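Local coordinates for cruciferin (Brassica napus, PDB 3KGL), which probably serves as a seed storage protein, an 11S globulin laid down in the seed as a nutrient reserve, at residues S177-Q185 / L318-L326; L55-T63 / N186-L197. All blocks are in the same frame, centred on the assembly; numbering follows the deposited sequence.

Contact 1 of 2, residues S177-Q185 / L318-L326; sequences SVLDLASHQ and LRFLRLSAL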
loop_
_atom_site.group_PDB
_atom_site.type_symbol
_atom_site.label_atom_id
_atom_site.label_comp_id
_atom_site.label_asym_id
_atom_site.label_seq_id
_atom_site.Cartn_x
_atom_site.Cartn_y
_atom_site.Cartn_z
ATOM N N SER A 177 -11.736 -20.342 -1.834
ATOM C CA SER A 177 -11.294 -19.102 -1.163
ATOM C C SER A 177 -10.113 -18.413 -1.844
ATOM O O SER A 177 -9.138 -19.069 -2.203
ATOM C CB SER A 177 -10.872 -19.378 0.292
ATOM O OG SER A 177 -11.956 -19.725 1.135
ATOM N N VAL A 178 -10.181 -17.089 -1.990
ATOM C CA VAL A 178 -9.001 -16.323 -2.395
ATOM C C VAL A 178 -8.358 -15.675 -1.173
ATOM O O VAL A 178 -9.049 -15.225 -0.264
ATOM C CB VAL A 178 -9.315 -15.228 -3.451
ATOM C CG1 VAL A 178 -10.143 -14.136 -2.848
ATOM C CG2 VAL A 178 -8.018 -14.634 -4.016
ATOM N N LEU A 179 -7.030 -15.648 -1.144
ATOM C CA LEU A 179 -6.312 -14.924 -0.108
ATOM C C LEU A 179 -5.516 -13.813 -0.782
ATOM O O LEU A 179 -4.743 -14.080 -1.701
ATOM C CB LEU A 179 -5.401 -15.872 0.666
ATOM C CG LEU A 179 -6.084 -17.116 1.245
ATOM C CD1 LEU A 179 -5.065 -18.176 1.565
ATOM C CD2 LEU A 179 -6.898 -16.808 2.483
ATOM N N ASP A 180 -5.722 -12.573 -0.333
ATOM C CA ASP A 180 -5.104 -11.381 -0.940
ATOM C C ASP A 180 -3.735 -11.108 -0.330
ATOM O O ASP A 180 -3.636 -10.543 0.752
ATOM C CB ASP A 180 -6.020 -10.159 -0.760
ATOM C CG ASP A 180 -5.554 -8.941 -1.552
ATOM O OD1 ASP A 180 -4.455 -8.997 -2.141
ATOM O OD2 ASP A 180 -6.294 -7.922 -1.570
ATOM N N LEU A 181 -2.686 -11.522 -1.030
ATOM C CA LEU A 181 -1.335 -11.493 -0.490
ATOM C C LEU A 181 -0.693 -10.126 -0.635
ATOM O O LEU A 181 0.019 -9.667 0.257
ATOM C CB LEU A 181 -0.469 -12.552 -1.169
ATOM C CG LEU A 181 -0.428 -13.916 -0.469
ATOM C CD1 LEU A 181 -1.685 -14.171 0.356
ATOM C CD2 LEU A 181 -0.187 -15.041 -1.459
ATOM N N ALA A 182 -0.952 -9.481 -1.765
ATOM C CA ALA A 182 -0.393 -8.170 -2.048
ATOM C C ALA A 182 -0.962 -7.093 -1.125
ATOM O O ALA A 182 -0.234 -6.196 -0.693
ATOM C CB ALA A 182 -0.644 -7.812 -3.484
ATOM N N SER A 183 -2.256 -7.196 -0.816
ATOM C CA SER A 183 -2.972 -6.173 -0.040
ATOM C C SER A 183 -2.174 -5.586 1.126
ATOM O O SER A 183 -1.382 -6.271 1.780
ATOM C CB SER A 183 -4.318 -6.707 0.457
ATOM O OG SER A 183 -4.979 -5.775 1.293
ATOM N N HIS A 184 -2.381 -4.301 1.382
ATOM C CA HIS A 184 -1.654 -3.659 2.460
ATOM C C HIS A 184 -1.999 -4.310 3.802
ATOM O O HIS A 184 -1.191 -4.288 4.719
ATOM C CB HIS A 184 -1.840 -2.127 2.455
ATOM C CG HIS A 184 -3.242 -1.659 2.729
ATOM N ND1 HIS A 184 -3.690 -1.338 3.995
ATOM C CD2 HIS A 184 -4.281 -1.410 1.894
ATOM C CE1 HIS A 184 -4.948 -0.939 3.931
ATOM N NE2 HIS A 184 -5.330 -0.971 2.668
ATOM N N GLN A 185 -3.172 -4.933 3.899
ATOM C CA GLN A 185 -3.623 -5.530 5.165
ATOM C C GLN A 185 -2.818 -6.735 5.656
ATOM O O GLN A 185 -2.814 -7.045 6.848
ATOM C CB GLN A 185 -5.080 -5.938 5.058
ATOM C CG GLN A 185 -5.807 -5.134 4.054
ATOM C CD GLN A 185 -7.175 -5.655 3.864
ATOM O OE1 GLN A 185 -8.001 -5.589 4.781
ATOM N NE2 GLN A 185 -7.439 -6.216 2.676
ATOM N N LEU A 318 -16.340 -4.608 2.258
ATOM C CA LEU A 318 -15.401 -4.879 1.168
ATOM C C LEU A 318 -14.440 -3.732 0.862
ATOM O O LEU A 318 -13.328 -3.971 0.393
ATOM C CB LEU A 318 -16.147 -5.267 -0.104
ATOM C CG LEU A 318 -16.659 -6.697 -0.049
ATOM C CD1 LEU A 318 -17.501 -7.052 -1.267
ATOM C CD2 LEU A 318 -15.479 -7.626 0.109
ATOM N N ARG A 319 -14.875 -2.500 1.115
ATOM C CA ARG A 319 -14.050 -1.315 0.882
ATOM C C ARG A 319 -12.789 -1.369 1.739
ATOM O O ARG A 319 -11.804 -0.687 1.467
ATOM C CB ARG A 319 -14.839 -0.033 1.173
ATOM C CG ARG A 319 -14.065 1.259 0.903
ATOM C CD ARG A 319 -13.365 1.252 -0.468
ATOM N NE ARG A 319 -14.294 1.029 -1.579
ATOM C CZ ARG A 319 -14.805 1.991 -2.346
ATOM N NH1 ARG A 319 -14.481 3.260 -2.132
ATOM N NH2 ARG A 319 -15.642 1.681 -3.330
ATOM N N PHE A 320 -12.824 -2.195 2.775
ATOM C CA PHE A 320 -11.669 -2.364 3.628
ATOM C C PHE A 320 -10.841 -3.534 3.144
ATOM O O PHE A 320 -9.616 -3.429 3.080
ATOM C CB PHE A 320 -12.098 -2.550 5.085
ATOM C CG PHE A 320 -12.898 -1.390 5.628
ATOM C CD1 PHE A 320 -12.374 -0.102 5.615
ATOM C CD2 PHE A 320 -14.171 -1.583 6.147
ATOM C CE1 PHE A 320 -13.100 0.964 6.108
ATOM C CE2 PHE A 320 -14.906 -0.517 6.641
ATOM C CZ PHE A 320 -14.369 0.759 6.621
ATOM N N LEU A 321 -11.519 -4.628 2.786
ATOM C CA LEU A 321 -10.872 -5.831 2.236
ATOM C C LEU A 321 -10.138 -5.624 0.909
ATOM O O LEU A 321 -9.216 -6.380 0.592
ATOM C CB LEU A 321 -11.881 -6.965 2.062
ATOM C CG LEU A 321 -11.911 -7.996 3.191
ATOM C CD1 LEU A 321 -11.951 -7.328 4.547
ATOM C CD2 LEU A 321 -13.091 -8.916 3.031
ATOM N N ARG A 322 -10.538 -4.611 0.144
ATOM C CA ARG A 322 -9.965 -4.376 -1.176
ATOM C C ARG A 322 -10.172 -5.625 -2.069
ATOM O O ARG A 322 -9.246 -6.080 -2.752
ATOM C CB ARG A 322 -8.477 -3.999 -1.069
ATOM C CG ARG A 322 -8.166 -2.585 -0.551
ATOM C CD ARG A 322 -6.630 -2.322 -0.479
ATOM N NE ARG A 322 -5.896 -2.662 -1.711
ATOM C CZ ARG A 322 -4.567 -2.629 -1.851
ATOM N NH1 ARG A 322 -3.786 -2.270 -0.838
ATOM N NH2 ARG A 322 -4.011 -2.956 -3.016
ATOM N N LEU A 323 -11.389 -6.175 -2.036
ATOM C CA LEU A 323 -11.758 -7.373 -2.805
ATOM C C LEU A 323 -13.192 -7.295 -3.350
ATOM O O LEU A 323 -14.037 -6.573 -2.825
ATOM C CB LEU A 323 -11.567 -8.664 -1.994
ATOM C CG LEU A 323 -10.132 -9.134 -1.732
ATOM C CD1 LEU A 323 -10.101 -10.375 -0.885
ATOM C CD2 LEU A 323 -9.444 -9.401 -3.036
ATOM N N SER A 324 -13.445 -8.061 -4.407
ATOM C CA SER A 324 -14.608 -7.892 -5.273
ATOM C C SER A 324 -14.888 -9.275 -5.854
ATOM O O SER A 324 -13.962 -10.071 -6.011
ATOM C CB SER A 324 -14.270 -6.872 -6.388
ATOM O OG SER A 324 -15.210 -6.852 -7.449
ATOM N N ALA A 325 -16.144 -9.592 -6.151
ATOM C CA ALA A 325 -16.426 -10.881 -6.778
ATOM C C ALA A 325 -17.418 -10.764 -7.926
ATOM O O ALA A 325 -18.170 -9.787 -8.013
ATOM C CB ALA A 325 -16.894 -11.909 -5.745
ATOM N N LEU A 326 -17.391 -11.767 -8.806
ATOM C CA LEU A 326 -18.271 -11.843 -9.977
ATOM C C LEU A 326 -18.674 -13.297 -10.277
ATOM O O LEU A 326 -17.839 -14.100 -10.684
ATOM C CB LEU A 326 -17.589 -11.219 -11.207
ATOM C CG LEU A 326 -18.387 -11.121 -12.514
ATOM C CD1 LEU A 326 -17.677 -10.252 -13.538
ATOM C CD2 LEU A 326 -18.657 -12.487 -13.104
#
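Q185 reaches from the loop after strand 173-180 to the end of helix 318-321, so a single side chain from one cupin domain meets a helix terminus of the other. Its CB is directed toward 318-326, and CG lies above the middle of the neighbouring H184 ring. Beyond CG the chain runs extended and brings the amide to the last turn of the helix. There OE1 lies near F320 O, whereas Q185 NE2 donates to L321 O at 2.7 Å, although the bent N-H (119°) makes this bond weak. Q185 NE2 also donates to S183 OG, 2.9 Å away and in the amide plane, along a straighter N-H. S183 OG also takes the backbone N of Q185 in an ST turn, while D180 OD1 accepts S183 N in an Asx motif.

R322, where the chain leaves the helix with positive phi, bends at chi3 (50°) and lays one guanidinium face over S183 CA. Its NH1 lies at the edge of the poorly ordered H184 ring, and R322 packs on H184 of the second subunit as well. Deeper in, L323 CD2 meets D180 OD2 at 3.8 Å and L323 CD1 meets V178 CG1 at 4.2 Å; L66 of strand 65-71 touches both V178 and L323. With one weak hydrogen bond across it, this junction between cupin domains rests mainly on packing, its polar loop organised largely from within.

Contact 2 of 2, residues L55-T63 / N186-L197; sequences LYLPSFFST and NQLDRNPRPFYL. With GOL (glycerol), chain G.
F60 and F195 form an antiparallel hydrogen-bonded pair where strands 55-61 and 194-196 run side by side; the axes of these short segments come within 4.6 Å, with their N-to-C directions 144° apart. F60 N donates to F195 O, and F195 N returns a bond to F60 O at 2.7 Å. Just past the strand, L197 N donates to P58 O.

On the face carrying F60 and F195 the two rings are nearly parallel (5°) but slid apart, with centroids separated by 5.0 Å. The overlap falls instead on F195 CB, which sits over the F60 face 3.6 Å from its centroid, a CH-pi contact. F60 owes this position to a chi1 of 72°, which sets CG between backbone N and carbonyl carbon. L197 CD1 approaches the same ring at F60 CD2, 3.8 Å away, and F195 and L197 pack on D362 and V417 of the third subunit.

The other face, carrying S59, F61 and Y196, borders a glycerol, probably from the crystallisation liquor. Y56 OH bonds its O1 (2.8 Å) and Y196 OH its O2 (2.9 Å), while F61 presents a ring edge to C1. Y56 OH also shares a bond with S59 OG, and Y48 OH from strand 43-50 is another partner of the glycerol.

Farther along, N186 OD1 closes an Asx turn on L188 N and receives only a weak bond from S62 OG. The chemistry thus differs between the faces: apolar packing around F60 and F195, and a glycerol site where tyrosine hydroxyls do the bonding and P194 and F61 supply apolar walls.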
loop_
_atom_site.group_PDB
_atom_site.type_symbol
_atom_site.label_atom_id
_atom_site.label_comp_id
_atom_site.label_asym_id
_atom_site.label_seq_id
_atom_site.Cartn_x
_atom_site.Cartn_y
_atom_site.Cartn_z
ATOM N N LEU A 55 -16.046 -31.311 10.272
ATOM C CA LEU A 55 -15.845 -29.980 10.808
ATOM C C LEU A 55 -14.471 -29.469 10.406
ATOM O O LEU A 55 -13.464 -30.139 10.644
ATOM C CB LEU A 55 -15.965 -30.001 12.333
ATOM C CG LEU A 55 -15.456 -28.752 13.057
ATOM C CD1 LEU A 55 -16.176 -27.513 12.541
ATOM C CD2 LEU A 55 -15.612 -28.883 14.564
ATOM N N TYR A 56 -14.442 -28.294 9.775
ATOM C CA TYR A 56 -13.195 -27.574 9.527
ATOM C C TYR A 56 -12.950 -26.616 10.697
ATOM O O TYR A 56 -13.732 -25.697 10.916
ATOM C CB TYR A 56 -13.257 -26.803 8.208
ATOM C CG TYR A 56 -12.051 -25.919 7.987
ATOM C CD1 TYR A 56 -10.982 -26.349 7.216
ATOM C CD2 TYR A 56 -11.971 -24.661 8.568
ATOM C CE1 TYR A 56 -9.870 -25.549 7.025
ATOM C CE2 TYR A 56 -10.860 -23.855 8.381
ATOM C CZ TYR A 56 -9.815 -24.301 7.607
ATOM O OH TYR A 56 -8.710 -23.501 7.415
ATOM N N LEU A 57 -11.863 -26.836 11.438
ATOM C CA LEU A 57 -11.654 -26.201 12.739
ATOM C C LEU A 57 -11.153 -24.779 12.601
ATOM O O LEU A 57 -10.439 -24.463 11.653
ATOM C CB LEU A 57 -10.693 -27.037 13.581
ATOM C CG LEU A 57 -11.240 -28.392 14.051
ATOM C CD1 LEU A 57 -10.155 -29.264 14.626
ATOM C CD2 LEU A 57 -12.315 -28.178 15.084
ATOM N N PRO A 58 -11.526 -23.915 13.560
ATOM C CA PRO A 58 -11.285 -22.469 13.567
ATOM C C PRO A 58 -9.856 -22.081 13.193
ATOM O O PRO A 58 -8.885 -22.486 13.846
ATOM C CB PRO A 58 -11.561 -22.077 15.020
ATOM C CG PRO A 58 -12.505 -23.054 15.487
ATOM C CD PRO A 58 -12.158 -24.357 14.811
ATOM N N SER A 59 -9.753 -21.276 12.139
ATOM C CA SER A 59 -8.485 -20.726 11.685
ATOM C C SER A 59 -8.664 -19.247 11.369
ATOM O O SER A 59 -9.729 -18.816 10.908
ATOM C CB SER A 59 -7.987 -21.468 10.433
ATOM O OG SER A 59 -8.706 -21.082 9.264
ATOM N N PHE A 60 -7.620 -18.468 11.619
ATOM C CA PHE A 60 -7.601 -17.088 11.153
ATOM C C PHE A 60 -6.378 -16.798 10.281
ATOM O O PHE A 60 -5.335 -17.454 10.394
ATOM C CB PHE A 60 -7.746 -16.080 12.311
ATOM C CG PHE A 60 -6.526 -15.964 13.205
ATOM C CD1 PHE A 60 -5.415 -15.252 12.802
ATOM C CD2 PHE A 60 -6.518 -16.528 14.468
ATOM C CE1 PHE A 60 -4.315 -15.132 13.624
ATOM C CE2 PHE A 60 -5.420 -16.408 15.294
ATOM C CZ PHE A 60 -4.321 -15.714 14.873
ATOM N N PHE A 61 -6.523 -15.805 9.413
ATOM C CA PHE A 61 -5.515 -15.505 8.411
ATOM C C PHE A 61 -4.924 -14.117 8.572
ATOM O O PHE A 61 -5.483 -13.279 9.277
ATOM C CB PHE A 61 -6.119 -15.663 7.020
ATOM C CG PHE A 61 -6.528 -17.063 6.717
ATOM C CD1 PHE A 61 -5.686 -17.902 6.003
ATOM C CD2 PHE A 61 -7.737 -17.559 7.184
ATOM C CE1 PHE A 61 -6.052 -19.211 5.738
ATOM C CE2 PHE A 61 -8.112 -18.864 6.927
ATOM C CZ PHE A 61 -7.266 -19.697 6.199
ATOM N N SER A 62 -3.789 -13.894 7.912
ATOM C CA SER A 62 -3.066 -12.625 7.980
ATOM C C SER A 62 -3.428 -11.708 6.803
ATOM O O SER A 62 -2.911 -10.596 6.677
ATOM C CB SER A 62 -1.557 -12.882 8.019
ATOM O OG SER A 62 -1.115 -13.570 6.852
ATOM N N THR A 63 -4.320 -12.190 5.946
ATOM C CA THR A 63 -4.741 -11.448 4.772
ATOM C C THR A 63 -6.248 -11.498 4.653
ATOM O O THR A 63 -6.904 -12.312 5.297
ATOM C CB THR A 63 -4.215 -12.099 3.508
ATOM O OG1 THR A 63 -4.878 -13.358 3.329
ATOM C CG2 THR A 63 -2.719 -12.310 3.603
ATOM N N ASN A 186 -2.173 -7.437 4.737
ATOM C CA ASN A 186 -1.258 -8.491 5.109
ATOM C C ASN A 186 0.024 -7.835 5.580
ATOM O O ASN A 186 0.742 -7.227 4.794
ATOM C CB ASN A 186 -0.990 -9.375 3.894
ATOM C CG ASN A 186 0.031 -10.461 4.163
ATOM O OD1 ASN A 186 0.172 -10.955 5.274
ATOM N ND2 ASN A 186 0.735 -10.843 3.133
ATOM N N GLN A 187 0.303 -7.943 6.869
ATOM C CA GLN A 187 1.445 -7.267 7.460
ATOM C C GLN A 187 2.632 -8.189 7.373
ATOM O O GLN A 187 3.751 -7.839 7.745
ATOM C CB GLN A 187 1.158 -6.947 8.926
ATOM C CG GLN A 187 1.596 -5.554 9.345
ATOM C CD GLN A 187 0.780 -4.471 8.680
ATOM O OE1 GLN A 187 0.268 -4.660 7.590
ATOM N NE2 GLN A 187 0.641 -3.339 9.342
ATOM N N LEU A 188 2.382 -9.384 6.867
ATOM C CA LEU A 188 3.405 -10.408 6.874
ATOM C C LEU A 188 4.129 -10.560 5.542
ATOM O O LEU A 188 5.102 -9.863 5.290
ATOM C CB LEU A 188 2.829 -11.745 7.373
ATOM C CG LEU A 188 2.888 -12.037 8.878
ATOM C CD1 LEU A 188 2.650 -10.809 9.699
ATOM C CD2 LEU A 188 1.912 -13.142 9.266
ATOM N N ASP A 189 3.626 -11.449 4.692
ATOM C CA ASP A 189 4.448 -12.136 3.693
ATOM C C ASP A 189 3.771 -12.461 2.401
ATOM O O ASP A 189 2.550 -12.510 2.323
ATOM C CB ASP A 189 4.839 -13.492 4.250
ATOM C CG ASP A 189 6.268 -13.577 4.522
ATOM O OD1 ASP A 189 6.954 -12.569 4.254
ATOM O OD2 ASP A 189 6.695 -14.636 4.993
ATOM N N ARG A 190 4.581 -12.800 1.409
ATOM C CA ARG A 190 4.053 -13.267 0.134
ATOM C C ARG A 190 3.470 -14.694 0.164
ATOM O O ARG A 190 3.178 -15.251 -0.882
ATOM C CB ARG A 190 5.121 -13.162 -0.942
ATOM C CG ARG A 190 4.560 -12.884 -2.309
ATOM C CD ARG A 190 4.028 -11.470 -2.406
ATOM N NE ARG A 190 3.678 -11.155 -3.789
ATOM C CZ ARG A 190 3.276 -9.961 -4.199
ATOM N NH1 ARG A 190 3.177 -8.964 -3.320
ATOM N NH2 ARG A 190 2.979 -9.770 -5.481
ATOM N N ASN A 191 3.303 -15.272 1.348
ATOM C CA ASN A 191 2.575 -16.537 1.511
ATOM C C ASN A 191 1.242 -16.371 2.244
ATOM O O ASN A 191 1.055 -15.410 3.004
ATOM C CB ASN A 191 3.395 -17.597 2.257
ATOM C CG ASN A 191 4.845 -17.593 1.881
ATOM O OD1 ASN A 191 5.307 -18.424 1.083
ATOM N ND2 ASN A 191 5.586 -16.664 2.457
ATOM N N PRO A 192 0.308 -17.309 2.014
ATOM C CA PRO A 192 -0.921 -17.346 2.796
ATOM C C PRO A 192 -0.577 -18.000 4.111
ATOM O O PRO A 192 0.183 -18.948 4.124
ATOM C CB PRO A 192 -1.816 -18.270 1.971
ATOM C CG PRO A 192 -0.879 -19.143 1.284
ATOM C CD PRO A 192 0.245 -18.259 0.894
ATOM N N ARG A 193 -1.088 -17.485 5.216
ATOM C CA ARG A 193 -0.734 -18.071 6.491
ATOM C C ARG A 193 -1.941 -18.335 7.351
ATOM O O ARG A 193 -2.521 -17.419 7.925
ATOM C CB ARG A 193 0.282 -17.218 7.230
ATOM C CG ARG A 193 1.610 -17.163 6.533
ATOM C CD ARG A 193 2.691 -16.783 7.498
ATOM N NE ARG A 193 3.938 -16.452 6.826
ATOM C CZ ARG A 193 5.015 -17.219 6.847
ATOM N NH1 ARG A 193 5.002 -18.371 7.494
ATOM N NH2 ARG A 193 6.106 -16.837 6.219
ATOM N N PRO A 194 -2.329 -19.607 7.429
ATOM C CA PRO A 194 -3.391 -20.037 8.325
ATOM C C PRO A 194 -2.834 -20.007 9.731
ATOM O O PRO A 194 -1.677 -20.384 9.956
ATOM C CB PRO A 194 -3.635 -21.492 7.911
ATOM C CG PRO A 194 -2.777 -21.736 6.714
ATOM C CD PRO A 194 -1.687 -20.738 6.750
ATOM N N PHE A 195 -3.637 -19.537 10.672
ATOM C CA PHE A 195 -3.296 -19.708 12.067
ATOM C C PHE A 195 -4.331 -20.625 12.653
ATOM O O PHE A 195 -5.511 -20.273 12.743
ATOM C CB PHE A 195 -3.259 -18.377 12.799
ATOM C CG PHE A 195 -2.023 -17.569 12.516
ATOM C CD1 PHE A 195 -0.977 -17.537 13.419
ATOM C CD2 PHE A 195 -1.906 -16.847 11.344
ATOM C CE1 PHE A 195 0.145 -16.790 13.165
ATOM C CE2 PHE A 195 -0.783 -16.096 11.095
ATOM C CZ PHE A 195 0.241 -16.069 12.006
ATOM N N TYR A 196 -3.879 -21.814 13.029
ATOM C CA TYR A 196 -4.771 -22.871 13.462
ATOM C C TYR A 196 -4.990 -22.842 14.966
ATOM O O TYR A 196 -4.048 -22.935 15.752
ATOM C CB TYR A 196 -4.212 -24.216 12.999
ATOM C CG TYR A 196 -4.347 -24.415 11.509
ATOM C CD1 TYR A 196 -5.600 -24.489 10.924
ATOM C CD2 TYR A 196 -3.233 -24.510 10.686
ATOM C CE1 TYR A 196 -5.748 -24.664 9.569
ATOM C CE2 TYR A 196 -3.376 -24.677 9.311
ATOM C CZ TYR A 196 -4.641 -24.759 8.764
ATOM O OH TYR A 196 -4.832 -24.935 7.411
ATOM N N LEU A 197 -6.244 -22.709 15.367
ATOM C CA LEU A 197 -6.577 -22.679 16.789
ATOM C C LEU A 197 -6.634 -24.070 17.471
ATOM O O LEU A 197 -6.418 -24.192 18.675
ATOM C CB LEU A 197 -7.903 -21.939 16.983
ATOM C CG LEU A 197 -7.886 -20.425 17.170
ATOM C CD1 LEU A 197 -6.842 -19.837 16.264
ATOM C CD2 LEU A 197 -9.262 -19.836 16.881
HETATM C C1 GOL G . -6.587 -22.467 4.163
HETATM O O1 GOL G . -7.035 -23.262 5.241
HETATM C C2 GOL G . -5.066 -22.558 4.223
HETATM O O2 GOL G . -4.686 -23.794 4.797
HETATM C C3 GOL G . -4.371 -22.368 2.878
HETATM O O3 GOL G . -3.055 -22.881 2.997
#

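Contacts 1 and 2 are successive parts of one chain path: 177-185 runs straight into 186-197, and their centres lie about 14 Å apart. They touch directly. N186 ND2 probably hydrogen-bonds L181 O at 3.2 Å, folding that loop back on itself, while L179 CD1 packs on P192 CB at 3.3 Å. L179 also touches F61 and T63, so strand 173-180 meets contact 2 through L179 while V178 and D180 point toward 318-326 in contact 1. The glycerol belongs to contact 2 alone. Both contacts also reach the third subunit through its Q382, which bonds Q187 N and, weakly, Q185 O, so the joint between domains lies close to a joint between subunits.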